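Fe-regulated protein B (Neisseria meningitidis, PDB 4AIP) acts as a TonB-dependent iron transporter in the outer membrane, probably taking up iron in siderophore-bound form. Local coordinates at residues A158-T163 and G460-R465; S639-F644 and D689-W694. All coordinates share one frame; numbering follows the deposited sequence.

Interaction 1 of 2, residues A158-T163 and G460-R465; sequences AGIGAT and GLRYDR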
loop_
_atom_site.group_PDB
_atom_site.type_symbol
_atom_site.label_atom_id
_atom_site.label_comp_id
_atom_site.label_asym_id
_atom_site.label_seq_id
_atom_site.Cartn_x
_atom_site.Cartn_y
_atom_site.Cartn_z
ATOM N N ALA B 158 24.850 -2.012 -32.371
ATOM C CA ALA B 158 23.841 -2.758 -31.595
ATOM C C ALA B 158 24.011 -2.667 -30.077
ATOM O O ALA B 158 23.055 -2.992 -29.354
ATOM C CB ALA B 158 23.762 -4.223 -32.015
ATOM N N GLY B 159 25.202 -2.281 -29.598
ATOM C CA GLY B 159 25.430 -2.242 -28.160
ATOM C C GLY B 159 26.178 -3.444 -27.620
ATOM O O GLY B 159 26.895 -4.148 -28.393
ATOM N N ILE B 160 26.084 -3.673 -26.303
ATOM C CA ILE B 160 26.984 -4.584 -25.672
ATOM C C ILE B 160 26.349 -5.928 -25.692
ATOM O O ILE B 160 25.207 -6.059 -25.301
ATOM C CB ILE B 160 27.225 -4.192 -24.189
ATOM C CG1 ILE B 160 28.278 -3.105 -24.081
ATOM C CG2 ILE B 160 27.630 -5.423 -23.366
ATOM C CD1 ILE B 160 27.979 -2.114 -22.941
ATOM N N GLY B 161 27.069 -6.955 -26.136
ATOM C CA GLY B 161 26.618 -8.342 -25.872
ATOM C C GLY B 161 25.650 -8.913 -26.895
ATOM O O GLY B 161 25.011 -9.949 -26.658
ATOM N N ALA B 162 25.569 -8.262 -28.053
ATOM C CA ALA B 162 24.616 -8.660 -29.052
ATOM C C ALA B 162 24.919 -9.926 -29.848
ATOM O O ALA B 162 24.923 -9.883 -31.092
ATOM C CB ALA B 162 24.326 -7.499 -30.023
ATOM N N THR B 163 25.076 -11.052 -29.163
ATOM C CA THR B 163 25.443 -12.270 -29.828
ATOM C C THR B 163 24.213 -12.955 -30.367
ATOM O O THR B 163 24.190 -13.432 -31.527
ATOM C CB THR B 163 26.214 -13.269 -28.925
ATOM O OG1 THR B 163 25.413 -13.614 -27.817
ATOM C CG2 THR B 163 27.580 -12.731 -28.456
ATOM N N GLY B 460 31.233 -2.502 -40.339
ATOM C CA GLY B 460 31.432 -1.972 -39.032
ATOM C C GLY B 460 32.396 -2.715 -38.183
ATOM O O GLY B 460 32.738 -3.832 -38.488
ATOM N N LEU B 461 32.773 -2.107 -37.057
ATOM C CA LEU B 461 33.671 -2.752 -36.138
ATOM C C LEU B 461 33.406 -2.337 -34.723
ATOM O O LEU B 461 33.189 -1.124 -34.453
ATOM C CB LEU B 461 35.048 -2.230 -36.452
ATOM C CG LEU B 461 36.082 -3.288 -36.337
ATOM C CD1 LEU B 461 35.975 -3.955 -37.645
ATOM C CD2 LEU B 461 37.365 -2.534 -36.273
ATOM N N ARG B 462 33.506 -3.295 -33.805
ATOM C CA ARG B 462 33.417 -2.955 -32.404
ATOM C C ARG B 462 34.655 -3.477 -31.751
ATOM O O ARG B 462 35.185 -4.527 -32.135
ATOM C CB ARG B 462 32.281 -3.667 -31.685
ATOM C CG ARG B 462 30.894 -3.323 -32.158
ATOM C CD ARG B 462 29.864 -4.092 -31.323
ATOM N NE ARG B 462 29.997 -3.803 -29.897
ATOM C CZ ARG B 462 29.482 -2.720 -29.304
ATOM N NH1 ARG B 462 28.811 -1.833 -30.029
ATOM N NH2 ARG B 462 29.653 -2.536 -28.008
ATOM N N TYR B 463 35.063 -2.790 -30.717
ATOM C CA TYR B 463 36.074 -3.284 -29.913
ATOM C C TYR B 463 35.429 -3.345 -28.525
ATOM O O TYR B 463 34.896 -2.315 -28.066
ATOM C CB TYR B 463 37.187 -2.245 -29.958
ATOM C CG TYR B 463 38.267 -2.561 -29.014
ATOM C CD1 TYR B 463 39.149 -3.582 -29.288
ATOM C CD2 TYR B 463 38.407 -1.852 -27.816
ATOM C CE1 TYR B 463 40.150 -3.890 -28.409
ATOM C CE2 TYR B 463 39.442 -2.157 -26.929
ATOM C CZ TYR B 463 40.276 -3.172 -27.242
ATOM O OH TYR B 463 41.279 -3.468 -26.384
ATOM N N ASP B 464 35.426 -4.519 -27.881
ATOM C CA ASP B 464 34.712 -4.697 -26.627
ATOM C C ASP B 464 35.638 -5.250 -25.575
ATOM O O ASP B 464 36.357 -6.249 -25.829
ATOM C CB ASP B 464 33.569 -5.731 -26.745
ATOM C CG ASP B 464 32.393 -5.227 -27.567
ATOM O OD1 ASP B 464 31.526 -4.447 -27.104
ATOM O OD2 ASP B 464 32.311 -5.663 -28.704
ATOM N N ARG B 465 35.592 -4.676 -24.380
ATOM C CA ARG B 465 36.341 -5.290 -23.280
ATOM C C ARG B 465 35.421 -5.445 -22.138
ATOM O O ARG B 465 34.490 -4.666 -21.977
ATOM C CB ARG B 465 37.475 -4.408 -22.750
ATOM C CG ARG B 465 38.014 -3.298 -23.659
ATOM C CD ARG B 465 39.188 -2.673 -22.892
ATOM N NE ARG B 465 39.548 -3.590 -21.799
ATOM C CZ ARG B 465 40.672 -3.517 -21.098
ATOM N NH1 ARG B 465 41.571 -2.558 -21.387
ATOM N NH2 ARG B 465 40.887 -4.407 -20.096
#
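The carbonyl oxygen of Gly159 sits squarely over the guanidinium of Arg462, joining a plug loop to the inner wall of the TonB-dependent transporter barrel. Residues 158-163 belong to the loop between strands 144-151 and 165-171 of the plug, and 460-465 lie within barrel strand 455-469. Gly159 O is 3.1 Å from Arg462 CZ, above the centre of the flat group. None of the guanidinium N-H groups points at it, so the contact is probably electrostatic, the negative end of a carbonyl dipole over a cationic plane, and is not a hydrogen bond. Glycine suits the loop position because its positive phi (100°) would press a CB against the carbonyl oxygen of Ala158.

Asp464 holds the edge of the guanidinium. Two residues along the same strand and directed to the same side, it accepts the group side-on: Arg462 NH2 reaches Asp464 OD1 at 2.8 Å, while Arg462 NE reaches Asp464 OD2 at 3.2 Å. Both oxygens lie close to the guanidinium plane. A bend at chi3 (58°) turns the end of the arginine along the strand, toward Asp464. Outside the two segments, NH1 donates to Ala156 O in the plug and NH2 to Asn383 OD1 on barrel strand 376-390. The buried guanidinium is thus held by the carboxylate in its plane and by two further acceptors, with the glycine carbonyl over its face.

Ile160 adds an apolar flank. Its side chain crosses that of Arg462 at about a right angle, CG1 lying 4.2 Å from Arg462 NH2, and its backbone N is held by Tyr125 OH. Within the salt bridge, Asp464 OD1 accepts twice, the second donor being Arg462 NE at 3.2 Å through the lone pair syn to OD2.

Interaction 2 of 2, residues S639-F644 and D689-W694; sequences SLAYRF and DVFANW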
loop_
_atom_site.group_PDB
_atom_site.type_symbol
_atom_site.label_atom_id
_atom_site.label_comp_id
_atom_site.label_asym_id
_atom_site.label_seq_id
_atom_site.Cartn_x
_atom_site.Cartn_y
_atom_site.Cartn_z
ATOM N N SER B 639 -3.142 -15.503 -38.191
ATOM C CA SER B 639 -4.241 -14.733 -37.737
ATOM C C SER B 639 -5.170 -14.313 -38.870
ATOM O O SER B 639 -4.761 -14.258 -40.008
ATOM C CB SER B 639 -3.742 -13.532 -36.942
ATOM O OG SER B 639 -3.434 -12.449 -37.794
ATOM N N LEU B 640 -6.427 -14.016 -38.528
ATOM C CA LEU B 640 -7.456 -13.634 -39.491
ATOM C C LEU B 640 -8.322 -12.587 -38.786
ATOM O O LEU B 640 -8.798 -12.808 -37.689
ATOM C CB LEU B 640 -8.276 -14.883 -39.817
ATOM C CG LEU B 640 -9.092 -15.092 -41.085
ATOM C CD1 LEU B 640 -8.348 -14.654 -42.335
ATOM C CD2 LEU B 640 -9.442 -16.567 -41.175
ATOM N N ALA B 641 -8.511 -11.428 -39.382
ATOM C CA ALA B 641 -9.270 -10.405 -38.692
ATOM C C ALA B 641 -9.994 -9.609 -39.712
ATOM O O ALA B 641 -9.534 -9.482 -40.839
ATOM C CB ALA B 641 -8.339 -9.473 -37.871
ATOM N N TYR B 642 -11.123 -9.063 -39.309
ATOM C CA TYR B 642 -11.878 -8.198 -40.180
ATOM C C TYR B 642 -12.358 -6.950 -39.441
ATOM O O TYR B 642 -12.925 -7.056 -38.354
ATOM C CB TYR B 642 -13.059 -8.966 -40.853
ATOM C CG TYR B 642 -13.715 -8.078 -41.871
ATOM C CD1 TYR B 642 -13.047 -7.711 -43.063
ATOM C CD2 TYR B 642 -14.953 -7.530 -41.621
ATOM C CE1 TYR B 642 -13.648 -6.795 -44.005
ATOM C CE2 TYR B 642 -15.566 -6.617 -42.532
ATOM C CZ TYR B 642 -14.922 -6.261 -43.720
ATOM O OH TYR B 642 -15.577 -5.380 -44.589
ATOM N N ARG B 643 -12.176 -5.783 -40.064
ATOM C CA ARG B 643 -12.625 -4.519 -39.483
ATOM C C ARG B 643 -13.841 -3.895 -40.185
ATOM O O ARG B 643 -13.737 -3.460 -41.334
ATOM C CB ARG B 643 -11.474 -3.474 -39.411
ATOM C CG ARG B 643 -12.015 -2.133 -38.825
ATOM C CD ARG B 643 -11.051 -1.410 -37.912
ATOM N NE ARG B 643 -11.461 -1.360 -36.502
ATOM C CZ ARG B 643 -10.715 -1.825 -35.513
ATOM N NH1 ARG B 643 -9.584 -2.421 -35.799
ATOM N NH2 ARG B 643 -11.125 -1.745 -34.258
ATOM N N PHE B 644 -14.980 -3.809 -39.492
ATOM C CA PHE B 644 -16.214 -3.355 -40.135
ATOM C C PHE B 644 -16.218 -1.887 -40.179
ATOM O O PHE B 644 -15.844 -1.246 -39.190
ATOM C CB PHE B 644 -17.432 -3.771 -39.350
ATOM C CG PHE B 644 -17.629 -5.226 -39.315
ATOM C CD1 PHE B 644 -16.896 -6.005 -38.426
ATOM C CD2 PHE B 644 -18.537 -5.842 -40.200
ATOM C CE1 PHE B 644 -17.066 -7.360 -38.391
ATOM C CE2 PHE B 644 -18.722 -7.209 -40.164
ATOM C CZ PHE B 644 -17.990 -7.975 -39.255
ATOM N N ASP B 689 -7.390 -18.341 -30.155
ATOM C CA ASP B 689 -8.012 -17.182 -29.552
ATOM C C ASP B 689 -8.936 -16.518 -30.546
ATOM O O ASP B 689 -8.628 -16.462 -31.735
ATOM C CB ASP B 689 -6.936 -16.138 -29.160
ATOM C CG ASP B 689 -5.823 -16.693 -28.230
ATOM O OD1 ASP B 689 -6.089 -17.505 -27.349
ATOM O OD2 ASP B 689 -4.670 -16.235 -28.301
ATOM N N VAL B 690 -10.036 -15.975 -30.063
ATOM C CA VAL B 690 -10.833 -15.044 -30.826
ATOM C C VAL B 690 -10.866 -13.749 -29.995
ATOM O O VAL B 690 -10.806 -13.802 -28.742
ATOM C CB VAL B 690 -12.336 -15.573 -31.082
ATOM C CG1 VAL B 690 -12.379 -16.918 -31.938
ATOM C CG2 VAL B 690 -13.061 -15.783 -29.782
ATOM N N PHE B 691 -10.972 -12.599 -30.669
ATOM C CA PHE B 691 -10.949 -11.299 -29.957
ATOM C C PHE B 691 -11.813 -10.374 -30.715
ATOM O O PHE B 691 -12.118 -10.636 -31.909
ATOM C CB PHE B 691 -9.536 -10.670 -29.903
ATOM C CG PHE B 691 -8.886 -10.490 -31.294
ATOM C CD1 PHE B 691 -9.103 -9.332 -32.058
ATOM C CD2 PHE B 691 -8.098 -11.525 -31.837
ATOM C CE1 PHE B 691 -8.517 -9.209 -33.362
ATOM C CE2 PHE B 691 -7.505 -11.428 -33.124
ATOM C CZ PHE B 691 -7.693 -10.283 -33.886
ATOM N N ALA B 692 -12.135 -9.256 -30.055
ATOM C CA ALA B 692 -12.854 -8.189 -30.657
ATOM C C ALA B 692 -12.329 -6.861 -30.068
ATOM O O ALA B 692 -12.076 -6.763 -28.862
ATOM C CB ALA B 692 -14.316 -8.380 -30.370
ATOM N N ASN B 693 -12.183 -5.846 -30.922
ATOM C CA ASN B 693 -11.931 -4.481 -30.486
ATOM C C ASN B 693 -13.062 -3.551 -30.976
ATOM O O ASN B 693 -13.288 -3.378 -32.191
ATOM C CB ASN B 693 -10.571 -4.011 -31.013
ATOM C CG ASN B 693 -10.371 -2.501 -30.914
ATOM O OD1 ASN B 693 -10.394 -1.805 -31.910
ATOM N ND2 ASN B 693 -10.157 -1.999 -29.707
ATOM N N TRP B 694 -13.799 -2.965 -30.048
ATOM C CA TRP B 694 -14.689 -1.888 -30.498
ATOM C C TRP B 694 -14.436 -0.517 -30.000
ATOM O O TRP B 694 -13.946 -0.317 -28.876
ATOM C CB TRP B 694 -16.176 -2.275 -30.591
ATOM C CG TRP B 694 -17.174 -1.925 -29.616
ATOM C CD1 TRP B 694 -17.340 -2.459 -28.347
ATOM C CD2 TRP B 694 -18.308 -1.067 -29.828
ATOM N NE1 TRP B 694 -18.491 -1.906 -27.720
ATOM C CE2 TRP B 694 -19.075 -1.041 -28.605
ATOM C CE3 TRP B 694 -18.679 -0.236 -30.870
ATOM C CZ2 TRP B 694 -20.226 -0.299 -28.449
ATOM C CZ3 TRP B 694 -19.841 0.527 -30.719
ATOM C CH2 TRP B 694 -20.605 0.489 -29.502
#
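Segments 639-644 and 689-694 run parallel to each other as next-but-one strands of the barrel, with Ala641 CA 8.9 Å from Phe691 CA and Arg643 CA 9.0 Å from Asn693 CA. Strand 649-662 lies between them, antiparallel to both, so side chains alone bridge the gap, reaching across the strand in the middle on the inner face of the wall.

At one end the reach is apolar. Phe691 CG stands between the backbone N and the carbonyl carbon (chi1 56°), a torsion that leans the ring over the intervening strand toward Ala641. The far ring carbon, Phe691 CZ, comes within 4.1 Å of Ala641 CB. The sizes match: the large phenylalanine side chain spans the distance, and the small alanine methyl meets its CZ atom. On the way the ring also touches Arg654 of the middle strand.

At the other end the reach is polar. Arg643 sets out with CG anti to the backbone N (chi1 178°), then bends at chi2 and chi3 so that NH2 arrives beside Asn693. Arg643 NH2 donates to Asn693 OD1, which lies near the guanidinium plane at its edge; the two flat groups are turned about 70° apart. The modelled separation, 2.5 Å between Arg643 NH2 and Asn693 OD1, is so short that its exact value is doubtful. Other partners steady both groups: Arg643 NE donates to Asn648 OD1, and Asn693 ND2 donates to Asn703 and Asn705 on strand 702-709.

An amide is apt here because it faces both ways, its oxygen accepting from the arginine and its nitrogen passing the chain of hydrogen bonds on to the next strand, which implies a local polar network linking strands 635-644, 681-694 and 702-709 on the inner side of the wall.

Interaction 1 joins the plug to the barrel, whereas interaction 2 connects two strands of the barrel wall to each other. They lie on opposite sides of the chain's centre, about 28 Å apart at their nearest atoms, and do not touch. All the touching residues of 158-163 and 460-465 are buried, and there an arginine is salt-bridged to a carboxylate of its own strand, which probably offsets its charge, while a loop carbonyl approaches its face. The contact of 639-644 with 689-694 is only partly buried; its arginine meets a neutral amide at its edge, and an apolar ring-to-methyl contact stands beside that bond. Both place an arginine side chain on the barrel interior.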